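Local coordinates for aldehyde dehydrogenase 12 (Zea mays, PDB 6D97), which oxidises L-glutamate gamma-semialdehyde to glutamate with NAD+ as the electron acceptor, the last step of proline catabolism in plants, at residues A[61-69]-A[399-407]; A[374-384]-A[428-439]. One frame throughout, in Å; residues are numbered along the deposited sequence.

Contact 1: A[61-69]-A[399-407]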
loop_
_atom_site.group_PDB
_atom_site.type_symbol
_atom_site.label_atom_id
_atom_site.label_comp_id
_atom_site.label_asym_id
_atom_site.label_seq_id
_atom_site.Cartn_x
_atom_site.Cartn_y
_atom_site.Cartn_z
ATOM N N TRP A 61 30.589 -25.590 -29.412
ATOM C CA TRP A 61 30.414 -26.785 -28.595
ATOM C C TRP A 61 30.635 -26.469 -27.122
ATOM O O TRP A 61 31.629 -25.834 -26.754
ATOM C CB TRP A 61 31.367 -27.898 -29.036
ATOM C CG TRP A 61 30.923 -28.639 -30.270
ATOM C CD1 TRP A 61 31.449 -28.528 -31.523
ATOM C CD2 TRP A 61 29.865 -29.603 -30.365
ATOM N NE1 TRP A 61 30.789 -29.365 -32.392
ATOM C CE2 TRP A 61 29.811 -30.034 -31.707
ATOM C CE3 TRP A 61 28.962 -30.146 -29.445
ATOM C CZ2 TRP A 61 28.886 -30.981 -32.154
ATOM C CZ3 TRP A 61 28.044 -31.087 -29.893
ATOM C CH2 TRP A 61 28.015 -31.495 -31.235
ATOM N N ILE A 62 29.699 -26.914 -26.291
ATOM C CA ILE A 62 29.834 -26.895 -24.841
ATOM C C ILE A 62 30.300 -28.277 -24.405
ATOM O O ILE A 62 29.780 -29.292 -24.886
ATOM C CB ILE A 62 28.503 -26.526 -24.162
ATOM C CG1 ILE A 62 27.997 -25.171 -24.666
ATOM C CG2 ILE A 62 28.648 -26.550 -22.645
ATOM C CD1 ILE A 62 28.967 -24.032 -24.455
ATOM N N VAL A 63 31.278 -28.324 -23.509
ATOM C CA VAL A 63 31.773 -29.607 -23.023
ATOM C C VAL A 63 31.046 -29.981 -21.741
ATOM O O VAL A 63 30.629 -29.125 -20.953
ATOM C CB VAL A 63 33.304 -29.601 -22.816
ATOM C CG1 VAL A 63 34.021 -29.519 -24.156
ATOM C CG2 VAL A 63 33.721 -28.474 -21.885
ATOM N N ASP A 64 30.881 -31.285 -21.551
ATOM C CA ASP A 64 30.303 -31.830 -20.328
ATOM C C ASP A 64 31.235 -31.524 -19.162
ATOM O O ASP A 64 32.398 -31.948 -19.184
ATOM C CB ASP A 64 30.087 -33.338 -20.479
ATOM C CG ASP A 64 29.352 -33.969 -19.296
ATOM O OD1 ASP A 64 29.481 -33.489 -18.150
ATOM O OD2 ASP A 64 28.644 -34.973 -19.520
ATOM N N PRO A 65 30.777 -30.809 -18.132
ATOM C CA PRO A 65 31.677 -30.457 -17.021
ATOM C C PRO A 65 32.225 -31.654 -16.267
ATOM O O PRO A 65 33.185 -31.482 -15.504
ATOM C CB PRO A 65 30.794 -29.594 -16.109
ATOM C CG PRO A 65 29.670 -29.130 -16.984
ATOM C CD PRO A 65 29.427 -30.255 -17.942
ATOM N N LEU A 66 31.654 -32.845 -16.440
ATOM C CA LEU A 66 32.113 -34.021 -15.713
ATOM C C LEU A 66 33.128 -34.847 -16.487
ATOM O O LEU A 66 33.858 -35.631 -15.869
ATOM C CB LEU A 66 30.931 -34.920 -15.334
ATOM C CG LEU A 66 30.004 -34.492 -14.194
ATOM C CD1 LEU A 66 28.964 -35.570 -13.933
ATOM C CD2 LEU A 66 30.798 -34.216 -12.931
ATOM N N ASN A 67 33.198 -34.698 -17.815
ATOM C CA ASN A 67 34.118 -35.536 -18.575
ATOM C C ASN A 67 34.707 -34.897 -19.828
ATOM O O ASN A 67 35.548 -35.538 -20.463
ATOM C CB ASN A 67 33.419 -36.859 -18.942
ATOM C CG ASN A 67 32.145 -36.648 -19.738
ATOM O OD1 ASN A 67 32.041 -35.714 -20.530
ATOM N ND2 ASN A 67 31.166 -37.522 -19.529
ATOM N N GLY A 68 34.311 -33.685 -20.220
ATOM C CA GLY A 68 34.897 -33.028 -21.373
ATOM C C GLY A 68 34.264 -33.347 -22.711
ATOM O O GLY A 68 34.688 -32.780 -23.726
ATOM N N ASP A 69 33.273 -34.235 -22.748
ATOM C CA ASP A 69 32.590 -34.559 -23.993
ATOM C C ASP A 69 31.962 -33.315 -24.610
ATOM O O ASP A 69 31.359 -32.496 -23.915
ATOM C CB ASP A 69 31.494 -35.599 -23.739
ATOM C CG ASP A 69 32.041 -36.990 -23.477
ATOM O OD1 ASP A 69 33.268 -37.192 -23.614
ATOM O OD2 ASP A 69 31.226 -37.882 -23.140
ATOM N N HIS A 399 38.767 -38.089 -11.042
ATOM C CA HIS A 399 37.701 -37.430 -11.782
ATOM C C HIS A 399 38.176 -37.114 -13.194
ATOM O O HIS A 399 39.371 -37.153 -13.498
ATOM C CB HIS A 399 37.231 -36.159 -11.065
ATOM C CG HIS A 399 38.270 -35.085 -10.987
ATOM N ND1 HIS A 399 38.599 -34.286 -12.060
ATOM C CD2 HIS A 399 39.053 -34.678 -9.961
ATOM C CE1 HIS A 399 39.539 -33.432 -11.699
ATOM N NE2 HIS A 399 39.832 -33.647 -10.429
ATOM N N SER A 400 37.212 -36.802 -14.063
ATOM C CA SER A 400 37.478 -36.483 -15.462
ATOM C C SER A 400 37.020 -35.067 -15.808
ATOM O O SER A 400 36.683 -34.781 -16.958
ATOM C CB SER A 400 36.812 -37.503 -16.386
ATOM O OG SER A 400 37.395 -38.791 -16.253
ATOM N N ILE A 401 36.996 -34.178 -14.820
ATOM C CA ILE A 401 36.578 -32.793 -15.024
ATOM C C ILE A 401 37.639 -32.085 -15.859
ATOM O O ILE A 401 38.811 -32.036 -15.457
ATOM C CB ILE A 401 36.339 -32.085 -13.682
ATOM C CG1 ILE A 401 35.273 -32.835 -12.886
ATOM C CG2 ILE A 401 35.910 -30.641 -13.898
ATOM C CD1 ILE A 401 35.187 -32.428 -11.430
ATOM N N PRO A 402 37.282 -31.548 -17.028
ATOM C CA PRO A 402 38.277 -30.869 -17.865
ATOM C C PRO A 402 38.913 -29.707 -17.121
ATOM O O PRO A 402 38.292 -29.073 -16.266
ATOM C CB PRO A 402 37.460 -30.389 -19.071
ATOM C CG PRO A 402 36.049 -30.356 -18.587
ATOM C CD PRO A 402 35.933 -31.484 -17.610
ATOM N N LYS A 403 40.176 -29.434 -17.455
ATOM C CA LYS A 403 40.971 -28.518 -16.646
ATOM C C LYS A 403 40.485 -27.075 -16.729
ATOM O O LYS A 403 40.899 -26.257 -15.901
ATOM C CB LYS A 403 42.443 -28.606 -17.049
ATOM C CG LYS A 403 43.091 -29.947 -16.718
ATOM C CD LYS A 403 43.177 -30.175 -15.214
ATOM C CE LYS A 403 44.433 -29.551 -14.627
ATOM N NZ LYS A 403 44.330 -29.381 -13.149
ATOM N N ILE A 404 39.620 -26.741 -17.692
ATOM C CA ILE A 404 39.037 -25.402 -17.711
ATOM C C ILE A 404 38.176 -25.164 -16.482
ATOM O O ILE A 404 37.931 -24.011 -16.110
ATOM C CB ILE A 404 38.203 -25.154 -18.989
ATOM C CG1 ILE A 404 37.214 -26.298 -19.232
ATOM C CG2 ILE A 404 39.104 -24.892 -20.193
ATOM C CD1 ILE A 404 36.065 -25.922 -20.153
ATOM N N TYR A 405 37.702 -26.228 -15.842
ATOM C CA TYR A 405 36.844 -26.131 -14.673
ATOM C C TYR A 405 37.607 -26.579 -13.437
ATOM O O TYR A 405 38.420 -27.507 -13.498
ATOM C CB TYR A 405 35.584 -26.981 -14.852
ATOM C CG TYR A 405 34.738 -26.559 -16.032
ATOM C CD1 TYR A 405 34.672 -25.224 -16.423
ATOM C CD2 TYR A 405 34.013 -27.493 -16.764
ATOM C CE1 TYR A 405 33.900 -24.830 -17.499
ATOM C CE2 TYR A 405 33.244 -27.108 -17.847
ATOM C CZ TYR A 405 33.193 -25.776 -18.207
ATOM O OH TYR A 405 32.428 -25.389 -19.278
ATOM N N GLY A 406 37.351 -25.910 -12.320
ATOM C CA GLY A 406 37.994 -26.279 -11.083
ATOM C C GLY A 406 37.387 -27.521 -10.462
ATOM O O GLY A 406 36.244 -27.890 -10.729
ATOM N N ALA A 407 38.183 -28.174 -9.614
ATOM C CA ALA A 407 37.754 -29.393 -8.923
ATOM C C ALA A 407 38.483 -29.420 -7.578
ATOM O O ALA A 407 39.563 -30.001 -7.452
ATOM C CB ALA A 407 38.039 -30.641 -9.746
HETATM O O HOH W 1 30.281 -26.757 -19.791
HETATM O O HOH W 2 34.238 -36.640 -13.473
#

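Contact 2: A[374-384]-A[428-439]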
loop_
_atom_site.group_PDB
_atom_site.type_symbol
_atom_site.label_atom_id
_atom_site.label_comp_id
_atom_site.label_asym_id
_atom_site.label_seq_id
_atom_site.Cartn_x
_atom_site.Cartn_y
_atom_site.Cartn_z
ATOM N N MET A 374 42.229 -21.348 -7.559
ATOM C CA MET A 374 41.778 -21.481 -6.179
ATOM C C MET A 374 42.934 -21.826 -5.248
ATOM O O MET A 374 43.004 -21.314 -4.124
ATOM C CB MET A 374 40.677 -22.538 -6.091
ATOM C CG MET A 374 39.306 -22.046 -6.523
ATOM S SD MET A 374 38.013 -23.301 -6.418
ATOM C CE MET A 374 38.184 -24.108 -8.009
ATOM N N ILE A 375 43.847 -22.692 -5.696
ATOM C CA ILE A 375 45.032 -23.009 -4.902
ATOM C C ILE A 375 45.899 -21.769 -4.721
ATOM O O ILE A 375 46.379 -21.483 -3.617
ATOM C CB ILE A 375 45.824 -24.158 -5.553
ATOM C CG1 ILE A 375 45.089 -25.493 -5.380
ATOM C CG2 ILE A 375 47.226 -24.222 -4.959
ATOM C CD1 ILE A 375 45.075 -25.988 -3.953
ATOM N N GLU A 376 46.115 -21.011 -5.804
ATOM C CA GLU A 376 46.934 -19.803 -5.726
ATOM C C GLU A 376 46.351 -18.813 -4.721
ATOM O O GLU A 376 47.072 -18.269 -3.875
ATOM C CB GLU A 376 47.060 -19.163 -7.111
ATOM C CG GLU A 376 48.055 -18.014 -7.154
ATOM C CD GLU A 376 47.859 -17.111 -8.354
ATOM O OE1 GLU A 376 48.491 -17.343 -9.403
ATOM O OE2 GLU A 376 47.056 -16.164 -8.253
ATOM N N HIS A 377 45.038 -18.564 -4.805
ATOM C CA HIS A 377 44.360 -17.695 -3.836
ATOM C C HIS A 377 44.599 -18.174 -2.405
ATOM O O HIS A 377 44.952 -17.383 -1.523
ATOM C CB HIS A 377 42.860 -17.642 -4.128
ATOM C CG HIS A 377 42.097 -16.720 -3.218
ATOM N ND1 HIS A 377 42.300 -15.353 -3.202
ATOM C CD2 HIS A 377 41.133 -16.972 -2.302
ATOM C CE1 HIS A 377 41.495 -14.806 -2.310
ATOM N NE2 HIS A 377 40.774 -15.766 -1.756
ATOM N N MET A 378 44.418 -19.469 -2.158
ATOM C CA MET A 378 44.678 -20.032 -0.834
ATOM C C MET A 378 46.107 -19.757 -0.380
ATOM O O MET A 378 46.338 -19.388 0.779
ATOM C CB MET A 378 44.424 -21.544 -0.840
ATOM C CG MET A 378 44.791 -22.251 0.444
ATOM S SD MET A 378 44.677 -24.046 0.256
ATOM C CE MET A 378 46.086 -24.413 -0.793
ATOM N N ASN A 379 47.082 -19.963 -1.260
ATOM C CA ASN A 379 48.473 -19.715 -0.900
ATOM C C ASN A 379 48.733 -18.231 -0.665
ATOM O O ASN A 379 49.515 -17.869 0.226
ATOM C CB ASN A 379 49.403 -20.271 -1.984
ATOM C CG ASN A 379 49.460 -21.787 -1.983
ATOM O OD1 ASN A 379 49.414 -22.413 -0.921
ATOM N ND2 ASN A 379 49.555 -22.383 -3.164
ATOM N N ASN A 380 48.104 -17.359 -1.456
ATOM C CA ASN A 380 48.240 -15.926 -1.222
ATOM C C ASN A 380 47.715 -15.541 0.155
ATOM O O ASN A 380 48.316 -14.710 0.846
ATOM C CB ASN A 380 47.511 -15.139 -2.310
ATOM C CG ASN A 380 48.248 -15.149 -3.629
ATOM O OD1 ASN A 380 49.454 -15.385 -3.677
ATOM N ND2 ASN A 380 47.525 -14.880 -4.709
ATOM N N LEU A 381 46.593 -16.135 0.571
ATOM C CA LEU A 381 46.073 -15.873 1.909
ATOM C C LEU A 381 47.015 -16.403 2.981
ATOM O O LEU A 381 47.195 -15.773 4.030
ATOM C CB LEU A 381 44.684 -16.494 2.067
ATOM C CG LEU A 381 43.553 -15.842 1.273
ATOM C CD1 LEU A 381 42.298 -16.686 1.328
ATOM C CD2 LEU A 381 43.278 -14.463 1.829
ATOM N N LEU A 382 47.637 -17.558 2.732
ATOM C CA LEU A 382 48.504 -18.177 3.726
ATOM C C LEU A 382 49.789 -17.398 3.965
ATOM O O LEU A 382 50.480 -17.672 4.952
ATOM C CB LEU A 382 48.833 -19.612 3.313
ATOM C CG LEU A 382 47.650 -20.575 3.430
ATOM C CD1 LEU A 382 48.008 -21.952 2.891
ATOM C CD2 LEU A 382 47.182 -20.666 4.872
ATOM N N LYS A 383 50.126 -16.439 3.099
ATOM C CA LYS A 383 51.257 -15.559 3.373
ATOM C C LYS A 383 50.985 -14.632 4.549
ATOM O O LYS A 383 51.925 -14.040 5.089
ATOM C CB LYS A 383 51.596 -14.730 2.132
ATOM C CG LYS A 383 52.065 -15.548 0.941
ATOM C CD LYS A 383 52.131 -14.703 -0.321
ATOM C CE LYS A 383 52.638 -15.519 -1.497
ATOM N NZ LYS A 383 52.546 -14.763 -2.778
ATOM N N ILE A 384 49.727 -14.503 4.957
ATOM C CA ILE A 384 49.337 -13.574 6.010
ATOM C C ILE A 384 49.642 -14.189 7.369
ATOM O O ILE A 384 49.396 -15.379 7.602
ATOM C CB ILE A 384 47.847 -13.219 5.867
ATOM C CG1 ILE A 384 47.604 -12.535 4.518
ATOM C CG2 ILE A 384 47.389 -12.349 7.021
ATOM C CD1 ILE A 384 46.150 -12.486 4.104
ATOM N N LEU A 428 42.546 -8.771 -0.804
ATOM C CA LEU A 428 42.738 -10.199 -1.044
ATOM C C LEU A 428 41.697 -11.040 -0.298
ATOM O O LEU A 428 41.093 -11.955 -0.881
ATOM C CB LEU A 428 44.159 -10.608 -0.633
ATOM C CG LEU A 428 44.524 -12.082 -0.794
ATOM C CD1 LEU A 428 44.567 -12.456 -2.256
ATOM C CD2 LEU A 428 45.843 -12.385 -0.100
ATOM N N VAL A 429 41.480 -10.763 0.997
ATOM C CA VAL A 429 40.572 -11.573 1.821
ATOM C C VAL A 429 39.138 -11.450 1.314
ATOM O O VAL A 429 38.398 -12.447 1.249
ATOM C CB VAL A 429 40.704 -11.167 3.312
ATOM C CG1 VAL A 429 39.482 -11.609 4.142
ATOM C CG2 VAL A 429 41.998 -11.722 3.896
ATOM N N THR A 430 38.712 -10.246 0.935
ATOM C CA THR A 430 37.347 -10.000 0.477
ATOM C C THR A 430 37.180 -10.251 -1.028
ATOM O O THR A 430 36.193 -9.796 -1.619
ATOM C CB THR A 430 36.920 -8.584 0.836
ATOM O OG1 THR A 430 37.723 -7.649 0.121
ATOM C CG2 THR A 430 37.082 -8.336 2.360
ATOM N N LYS A 431 38.105 -10.957 -1.660
ATOM C CA LYS A 431 37.971 -11.280 -3.074
ATOM C C LYS A 431 36.999 -12.446 -3.241
ATOM O O LYS A 431 37.138 -13.471 -2.569
ATOM C CB LYS A 431 39.345 -11.625 -3.654
ATOM C CG LYS A 431 39.360 -12.064 -5.099
ATOM C CD LYS A 431 40.671 -12.760 -5.398
ATOM C CE LYS A 431 40.740 -13.204 -6.834
ATOM N NZ LYS A 431 41.337 -12.164 -7.707
ATOM N N GLU A 432 36.026 -12.301 -4.132
ATOM C CA GLU A 432 35.053 -13.356 -4.342
ATOM C C GLU A 432 35.665 -14.488 -5.158
ATOM O O GLU A 432 36.142 -14.257 -6.275
ATOM C CB GLU A 432 33.803 -12.817 -5.050
ATOM C CG GLU A 432 32.681 -13.830 -5.130
ATOM C CD GLU A 432 31.634 -13.458 -6.150
ATOM O OE1 GLU A 432 32.015 -12.870 -7.177
ATOM O OE2 GLU A 432 30.442 -13.769 -5.941
ATOM N N ILE A 433 35.656 -15.699 -4.598
ATOM C CA ILE A 433 36.057 -16.913 -5.297
ATOM C C ILE A 433 34.783 -17.712 -5.544
ATOM O O ILE A 433 34.195 -18.281 -4.605
ATOM C CB ILE A 433 37.081 -17.736 -4.507
ATOM C CG1 ILE A 433 38.115 -16.818 -3.845
ATOM C CG2 ILE A 433 37.789 -18.763 -5.404
ATOM C CD1 ILE A 433 39.042 -16.089 -4.835
ATOM N N PHE A 434 34.345 -17.774 -6.805
ATOM C CA PHE A 434 33.079 -18.420 -7.146
ATOM C C PHE A 434 33.299 -19.933 -7.164
ATOM O O PHE A 434 33.147 -20.615 -8.177
ATOM C CB PHE A 434 32.511 -17.894 -8.455
ATOM C CG PHE A 434 31.001 -17.847 -8.464
ATOM C CD1 PHE A 434 30.325 -17.086 -7.517
ATOM C CD2 PHE A 434 30.260 -18.577 -9.366
ATOM C CE1 PHE A 434 28.938 -17.061 -7.489
ATOM C CE2 PHE A 434 28.875 -18.547 -9.338
ATOM C CZ PHE A 434 28.221 -17.790 -8.396
ATOM N N GLY A 435 33.665 -20.456 -5.984
ATOM C CA GLY A 435 33.942 -21.855 -5.769
ATOM C C GLY A 435 33.765 -22.227 -4.314
ATOM O O GLY A 435 33.390 -21.396 -3.481
ATOM N N PRO A 436 34.054 -23.499 -3.967
ATOM C CA PRO A 436 33.853 -23.957 -2.571
ATOM C C PRO A 436 35.003 -23.498 -1.668
ATOM O O PRO A 436 35.943 -24.236 -1.356
ATOM C CB PRO A 436 33.803 -25.480 -2.723
ATOM C CG PRO A 436 34.490 -25.797 -4.090
ATOM C CD PRO A 436 34.789 -24.486 -4.778
ATOM N N PHE A 437 34.911 -22.249 -1.217
ATOM C CA PHE A 437 36.029 -21.610 -0.530
ATOM C C PHE A 437 35.484 -20.489 0.340
ATOM O O PHE A 437 34.703 -19.653 -0.136
ATOM C CB PHE A 437 37.072 -21.063 -1.517
ATOM C CG PHE A 437 38.309 -20.504 -0.860
ATOM C CD1 PHE A 437 38.329 -19.211 -0.364
ATOM C CD2 PHE A 437 39.450 -21.276 -0.714
ATOM C CE1 PHE A 437 39.465 -18.703 0.261
ATOM C CE2 PHE A 437 40.586 -20.760 -0.087
ATOM C CZ PHE A 437 40.583 -19.481 0.398
ATOM N N GLN A 438 35.918 -20.445 1.597
ATOM C CA GLN A 438 35.507 -19.386 2.501
ATOM C C GLN A 438 36.674 -19.017 3.409
ATOM O O GLN A 438 37.589 -19.813 3.640
ATOM C CB GLN A 438 34.307 -19.803 3.370
ATOM C CG GLN A 438 34.548 -21.044 4.214
ATOM C CD GLN A 438 33.440 -21.280 5.207
ATOM O OE1 GLN A 438 32.881 -20.342 5.771
ATOM N NE2 GLN A 438 33.141 -22.530 5.457
ATOM N N VAL A 439 36.611 -17.806 3.955
ATOM C CA VAL A 439 37.544 -17.346 4.973
ATOM C C VAL A 439 36.817 -17.347 6.313
ATOM O O VAL A 439 35.655 -16.928 6.406
ATOM C CB VAL A 439 38.111 -15.953 4.643
ATOM C CG1 VAL A 439 39.018 -15.446 5.756
ATOM C CG2 VAL A 439 38.854 -15.997 3.312
HETATM O O HOH W 3 38.358 -14.920 -0.373
#

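Contact 1: A[61-69]-A[399-407]
Pro402 meets the turn that follows strand 60-63 with its ring: CD lies 3.5 Å from Pro65 O and close to Gly68 N, while CG faces Asp64 O and Gly68 CA. Next to it Val63 and Ile404 meet end on, methyl to methyl, with Val63 CG2 3.9 Å from Ile404 CD1. Ile404 CG1 is wedged between its own backbone N and carbonyl carbon (chi1 50°), and from there CD1 also lies over one face of the Tyr405 ring, displaced toward its rim. That ring takes Pro65 at its edge, with Pro65 CA near the ring plane and 3.8 Å from Tyr405 CD2. With Pro402 cut back to an alanine, the space beside Pro65 O and Gly68 N would probably be left unfilled and the backbone N-CA bond no longer held by a ring. The pairing joins the edge strand of the small sheet near the N-terminus to the loop between strands 388-391 and 411-414, bridging two separate sheets of the aldehyde dehydrogenase fold. Polar links between the segments run through water: one molecule donates to Val63 O and bonds Tyr405 OH, and a second donates to Leu66 O while accepting from Ser400 N. Leu66 O and Ser400 O, both acceptors, stand only 3.1 Å apart; Ser400 O also receives a CA-H...O contact from Asn67. Behind this first shell, Asp64 OD1 accepts from Leu66 N at 2.8 Å in an Asx turn, and Asn67 OD1 makes another with Asp69 N. Asp64 O accepts from both Asn67 N and Gly68 N, and Asp64 N donates to Asp69 O, which together tie the turn; Asp64 OD2 is salt-bridged to Arg136. In the other loop Pro402 to Tyr405 form a type I turn, and His399 ND1 accepts from Ile401 N in its ring plane.

Contact 2: A[374-384]-A[428-439]
Ile433 CD1 sits over the centre of the His377 ring in a CH-pi contact, 3.4 Å from the centroid and almost on the normal; His377 CG, anti to the backbone N (chi1 -177°), carries the imidazole there from helix 371-382. Leu381 CG of the same helix lies off-centre over the opposite face. The imidazole turns an edge toward the face of Phe437 in an offset edge-to-face pair, centroids 5.1 Å apart and planes at 65°. At another point of its rim, in plane, His377 CE1 approaches Leu428 O at 3.2 Å. Leu381 divides its branches: CD1 meets the edge of Phe437, 3.4 Å from CZ, and CD2 packs against Leu428 CG and Val429 CG2. About one turn earlier on the helix, Met374 runs antiparallel alongside Ile433, CG against CG2, and crosses Pro436 at roughly a right angle, with Met374 SD 3.8 Å from Pro436 CD. Helix 374-382 and strand 437-439 run nearly parallel (13°), a helix packed on the seven-stranded mixed sheet. One water bonds His377 NE2 and donates to Val429 O and Lys431 O, giving the imidazole a polar partner within otherwise apolar packing and probably limiting its rotation.

In the fold
The two contacts alternate along the chain, and their centres are about 22 Å apart. They meet directly where Met374 CE of contact 2 packs 3.8 Å from Gly406 CA of contact 1, so the loop that reaches the N-terminal sheet also rests on the start of the helix segment. That loop leads into strand 411-414, whose Thr411 and Val413 pair with the backbone of 428-439, giving a second connection through the seven-stranded sheet. Neither contact lines the NAD pocket: the side chain of Tyr405 is about 10 Å from the bound NAD, and the residue Gly435 about 11 Å from it. The side chain of Lys431 lies about 12 Å from that of Ser275, an NAD-binding residue.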